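Enterochelin esterase (Salmonella enterica subsp. enterica serovar Typhimurium, PDB 3MGA) probably hydrolyses the ester bonds of ferric enterobactin, the iron-loaded siderophore, so that the bacterium can recover its iron. Local coordinates at residues 359-364 / 374-379. Residues are numbered along the deposited sequence; the frame is centred on the assembly and turned at random.
Sequences ANQALY and IFWRQV
Trp376 reaches from the strand to the helix and brings the six-membered end of its indole obliquely up to the Asn360-Gln361 backbone and to the side chains of Asn360, Gln361 and Tyr364. With CG anti to its own backbone N (chi1 179°), the ring system extends straight out from the strand, and its far corner arrives at the helix. There Trp376 CH2 lies 3.6 Å from Asn360 CB and 3.5 Å from Gln361 N. Trp376 CZ3 comes within 3.2 Å of Asn360 O. That carbonyl accepts the helical bond from Tyr364 N, and the indole meets it obliquely with ring carbons, not with its N-H. Gln361 crosses the indole at a slant, its chain extended beyond CG, with Gln361 CG 3.9 Å from Trp376 CZ2 and the amide plane turned 26° from the ring.

One turn further along, Tyr364 also projects toward the strand, with the same first torsion as Trp376. Its ring and the six-membered ring of Trp376 meet obliquely, planes at 65° and centroids 5.5 Å apart, with Tyr364 CD1 3.8 Å from Trp376 CE3. The same side of the ring, CD1 and CE1, also reaches Ile374: Tyr364 CE1 touches the Ile374 CG2 methyl at 3.5 Å, whereas the CG1 branch turns away from 359-364. No hydrogen bond crosses the interface; Asn360 ND2 bonds instead to Val356 O and Gly314 O.

The contact closes the last beta-alpha-beta unit of the alpha/beta-hydrolase sheet, strand 344-350, helix 354-367 and strand 373-379, the helix segment running nearly antiparallel to the outermost strand that follows it. Phe357 and Leu367 of the same helix touch Trp376 and Ile374, Leu347 of the adjoining parallel strand meets Asn360, and Leu363 packs on Ile330 and Leu333 of helix 328-335.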
ATOM      1  N   ALA A 359      -6.579   2.799  14.843  1.00 51.72           N
ATOM      2  CA  ALA A 359      -6.646   1.379  15.128  1.00 51.59           C
ATOM      3  C   ALA A 359      -5.237   0.841  15.410  1.00 49.44           C
ATOM      4  O   ALA A 359      -5.041   0.057  16.338  1.00 49.80           O
ATOM      5  CB  ALA A 359      -7.284   0.639  13.973  1.00 51.12           C
ATOM      6  N   ASN A 360      -4.258   1.261  14.616  1.00 46.79           N
ATOM      7  CA  ASN A 360      -2.883   0.805  14.837  1.00 45.86           C
ATOM      8  C   ASN A 360      -2.250   1.327  16.121  1.00 47.15           C
ATOM      9  O   ASN A 360      -1.400   0.653  16.703  1.00 46.94           O
ATOM     10  CB  ASN A 360      -1.977   1.078  13.637  1.00 43.46           C
ATOM     11  CG  ASN A 360      -2.166   0.066  12.526  1.00 42.65           C
ATOM     12  OD1 ASN A 360      -1.312  -0.798  12.322  1.00 39.15           O
ATOM     13  ND2 ASN A 360      -3.301   0.130  11.839  1.00 40.78           N
ATOM     14  N   GLN A 361      -2.664   2.516  16.564  1.00 48.95           N
ATOM     15  CA  GLN A 361      -2.168   3.086  17.824  1.00 50.72           C
ATOM     16  C   GLN A 361      -2.643   2.250  18.998  1.00 53.22           C
ATOM     17  O   GLN A 361      -1.865   1.924  19.896  1.00 55.60           O
ATOM     18  CB  GLN A 361      -2.646   4.523  18.018  1.00 51.50           C
ATOM     19  CG  GLN A 361      -1.959   5.532  17.131  1.00 49.80           C
ATOM     20  CD  GLN A 361      -2.445   6.943  17.392  1.00 52.81           C
ATOM     21  OE1 GLN A 361      -3.641   7.177  17.547  1.00 52.62           O
ATOM     22  NE2 GLN A 361      -1.516   7.899  17.417  1.00 53.73           N
ATOM     23  N   ALA A 362      -3.930   1.920  18.995  1.00 54.68           N
ATOM     24  CA  ALA A 362      -4.519   1.101  20.053  1.00 56.71           C
ATOM     25  C   ALA A 362      -3.846  -0.264  20.062  1.00 55.92           C
ATOM     26  O   ALA A 362      -3.566  -0.814  21.128  1.00 57.76           O
ATOM     27  CB  ALA A 362      -6.019   0.953  19.852  1.00 57.04           C
ATOM     28  N   LEU A 363      -3.584  -0.809  18.873  1.00 53.34           N
ATOM     29  CA  LEU A 363      -2.924  -2.104  18.777  1.00 53.26           C
ATOM     30  C   LEU A 363      -1.539  -2.014  19.393  1.00 53.90           C
ATOM     31  O   LEU A 363      -1.134  -2.899  20.137  1.00 54.19           O
ATOM     32  CB  LEU A 363      -2.823  -2.583  17.327  1.00 51.08           C
ATOM     33  CG  LEU A 363      -2.071  -3.909  17.145  1.00 49.22           C
ATOM     34  CD1 LEU A 363      -2.662  -4.998  18.045  1.00 54.14           C
ATOM     35  CD2 LEU A 363      -2.078  -4.339  15.708  1.00 43.90           C
ATOM     36  N   TYR A 364      -0.824  -0.931  19.084  1.00 54.68           N
ATOM     37  CA  TYR A 364       0.523  -0.715  19.611  1.00 55.98           C
ATOM     38  C   TYR A 364       0.538  -0.662  21.138  1.00 59.76           C
ATOM     39  O   TYR A 364       1.360  -1.316  21.775  1.00 61.35           O
ATOM     40  CB  TYR A 364       1.131   0.572  19.050  1.00 54.88           C
ATOM     41  CG  TYR A 364       2.506   0.855  19.611  1.00 56.26           C
ATOM     42  CD1 TYR A 364       3.649   0.351  18.996  1.00 53.63           C
ATOM     43  CD2 TYR A 364       2.660   1.603  20.780  1.00 60.51           C
ATOM     44  CE1 TYR A 364       4.913   0.594  19.517  1.00 55.38           C
ATOM     45  CE2 TYR A 364       3.919   1.850  21.313  1.00 63.55           C
ATOM     46  CZ  TYR A 364       5.044   1.344  20.672  1.00 62.41           C
ATOM     47  OH  TYR A 364       6.296   1.590  21.194  1.00 66.97           O
ATOM     48  N   ILE A 374       9.137  -3.939  18.985  1.00 60.08           N
ATOM     49  CA  ILE A 374       8.129  -3.306  18.129  1.00 57.05           C
ATOM     50  C   ILE A 374       8.660  -2.010  17.531  1.00 54.56           C
ATOM     51  O   ILE A 374       9.193  -1.174  18.248  1.00 56.40           O
ATOM     52  CB  ILE A 374       6.868  -2.913  18.934  1.00 58.55           C
ATOM     53  CG1 ILE A 374       6.376  -4.061  19.815  1.00 60.79           C
ATOM     54  CG2 ILE A 374       5.757  -2.446  17.987  1.00 57.89           C
ATOM     55  CD1 ILE A 374       5.868  -5.254  19.045  1.00 61.41           C
ATOM     56  N   PHE A 375       8.507  -1.844  16.222  1.00 51.85           N
ATOM     57  CA  PHE A 375       8.950  -0.634  15.530  1.00 49.90           C
ATOM     58  C   PHE A 375       7.749   0.149  15.023  1.00 48.11           C
ATOM     59  O   PHE A 375       7.127  -0.244  14.050  1.00 47.57           O
ATOM     60  CB  PHE A 375       9.820  -0.988  14.328  1.00 48.65           C
ATOM     61  CG  PHE A 375      11.055  -1.753  14.671  1.00 51.80           C
ATOM     62  CD1 PHE A 375      11.037  -3.139  14.713  1.00 54.27           C
ATOM     63  CD2 PHE A 375      12.243  -1.092  14.936  1.00 53.36           C
ATOM     64  CE1 PHE A 375      12.175  -3.848  15.023  1.00 56.86           C
ATOM     65  CE2 PHE A 375      13.387  -1.793  15.244  1.00 55.27           C
ATOM     66  CZ  PHE A 375      13.357  -3.170  15.292  1.00 58.37           C
ATOM     67  N   TRP A 376       7.423   1.258  15.671  1.00 48.46           N
ATOM     68  CA  TRP A 376       6.298   2.080  15.236  1.00 47.84           C
ATOM     69  C   TRP A 376       6.762   3.066  14.157  1.00 46.40           C
ATOM     70  O   TRP A 376       7.732   3.789  14.358  1.00 47.36           O
ATOM     71  CB  TRP A 376       5.682   2.827  16.427  1.00 49.38           C
ATOM     72  CG  TRP A 376       4.547   3.702  16.038  1.00 48.33           C
ATOM     73  CD1 TRP A 376       4.586   5.045  15.836  1.00 48.89           C
ATOM     74  CD2 TRP A 376       3.202   3.290  15.758  1.00 49.01           C
ATOM     75  NE1 TRP A 376       3.345   5.504  15.459  1.00 49.09           N
ATOM     76  CE2 TRP A 376       2.477   4.449  15.403  1.00 48.37           C
ATOM     77  CE3 TRP A 376       2.539   2.059  15.784  1.00 50.79           C
ATOM     78  CZ2 TRP A 376       1.121   4.417  15.081  1.00 48.97           C
ATOM     79  CZ3 TRP A 376       1.186   2.025  15.456  1.00 52.43           C
ATOM     80  CH2 TRP A 376       0.492   3.202  15.111  1.00 50.93           C
ATOM     81  N   ARG A 377       6.071   3.084  13.021  0.50 45.10           N
ATOM     82  CA  ARG A 377       6.417   3.983  11.918  0.50 44.45           C
ATOM     83  C   ARG A 377       5.187   4.732  11.394  0.50 44.54           C
ATOM     84  O   ARG A 377       4.269   4.126  10.849  0.50 44.36           O
ATOM     85  CB  ARG A 377       7.099   3.205  10.780  0.50 42.52           C
ATOM     86  CG  ARG A 377       8.496   2.635  11.130  0.50 42.73           C
ATOM     87  CD  ARG A 377       9.473   3.765  11.489  0.50 44.57           C
ATOM     88  NE  ARG A 377      10.840   3.318  11.765  0.50 41.89           N
ATOM     89  CZ  ARG A 377      11.287   2.951  12.963  0.50 41.68           C
ATOM     90  NH1 ARG A 377      10.475   2.945  14.014  0.50 38.35           N
ATOM     91  NH2 ARG A 377      12.547   2.568  13.107  0.50 43.56           N
ATOM     92  N   GLN A 378       5.183   6.052  11.569  1.00 45.54           N
ATOM     93  CA  GLN A 378       4.090   6.913  11.107  1.00 46.34           C
ATOM     94  C   GLN A 378       4.487   7.420   9.743  1.00 44.89           C
ATOM     95  O   GLN A 378       5.630   7.818   9.543  1.00 44.84           O
ATOM     96  CB  GLN A 378       3.894   8.125  12.008  1.00 49.17           C
ATOM     97  CG  GLN A 378       3.555   7.788  13.424  1.00 54.77           C
ATOM     98  CD  GLN A 378       3.317   9.011  14.288  1.00 60.45           C
ATOM     99  OE1 GLN A 378       3.209  10.136  13.790  1.00 63.41           O
ATOM    100  NE2 GLN A 378       3.230   8.795  15.593  1.00 63.10           N
ATOM    101  N   VAL A 379       3.538   7.435   8.818  1.00 43.48           N
ATOM    102  CA  VAL A 379       3.802   7.876   7.470  1.00 43.04           C
ATOM    103  C   VAL A 379       2.905   9.053   7.101  1.00 43.74           C
ATOM    104  O   VAL A 379       1.705   9.049   7.372  1.00 43.08           O
ATOM    105  CB  VAL A 379       3.614   6.694   6.460  1.00 41.87           C
ATOM    106  CG1 VAL A 379       3.914   7.129   5.039  1.00 40.72           C
ATOM    107  CG2 VAL A 379       4.520   5.540   6.839  1.00 41.95           C
TER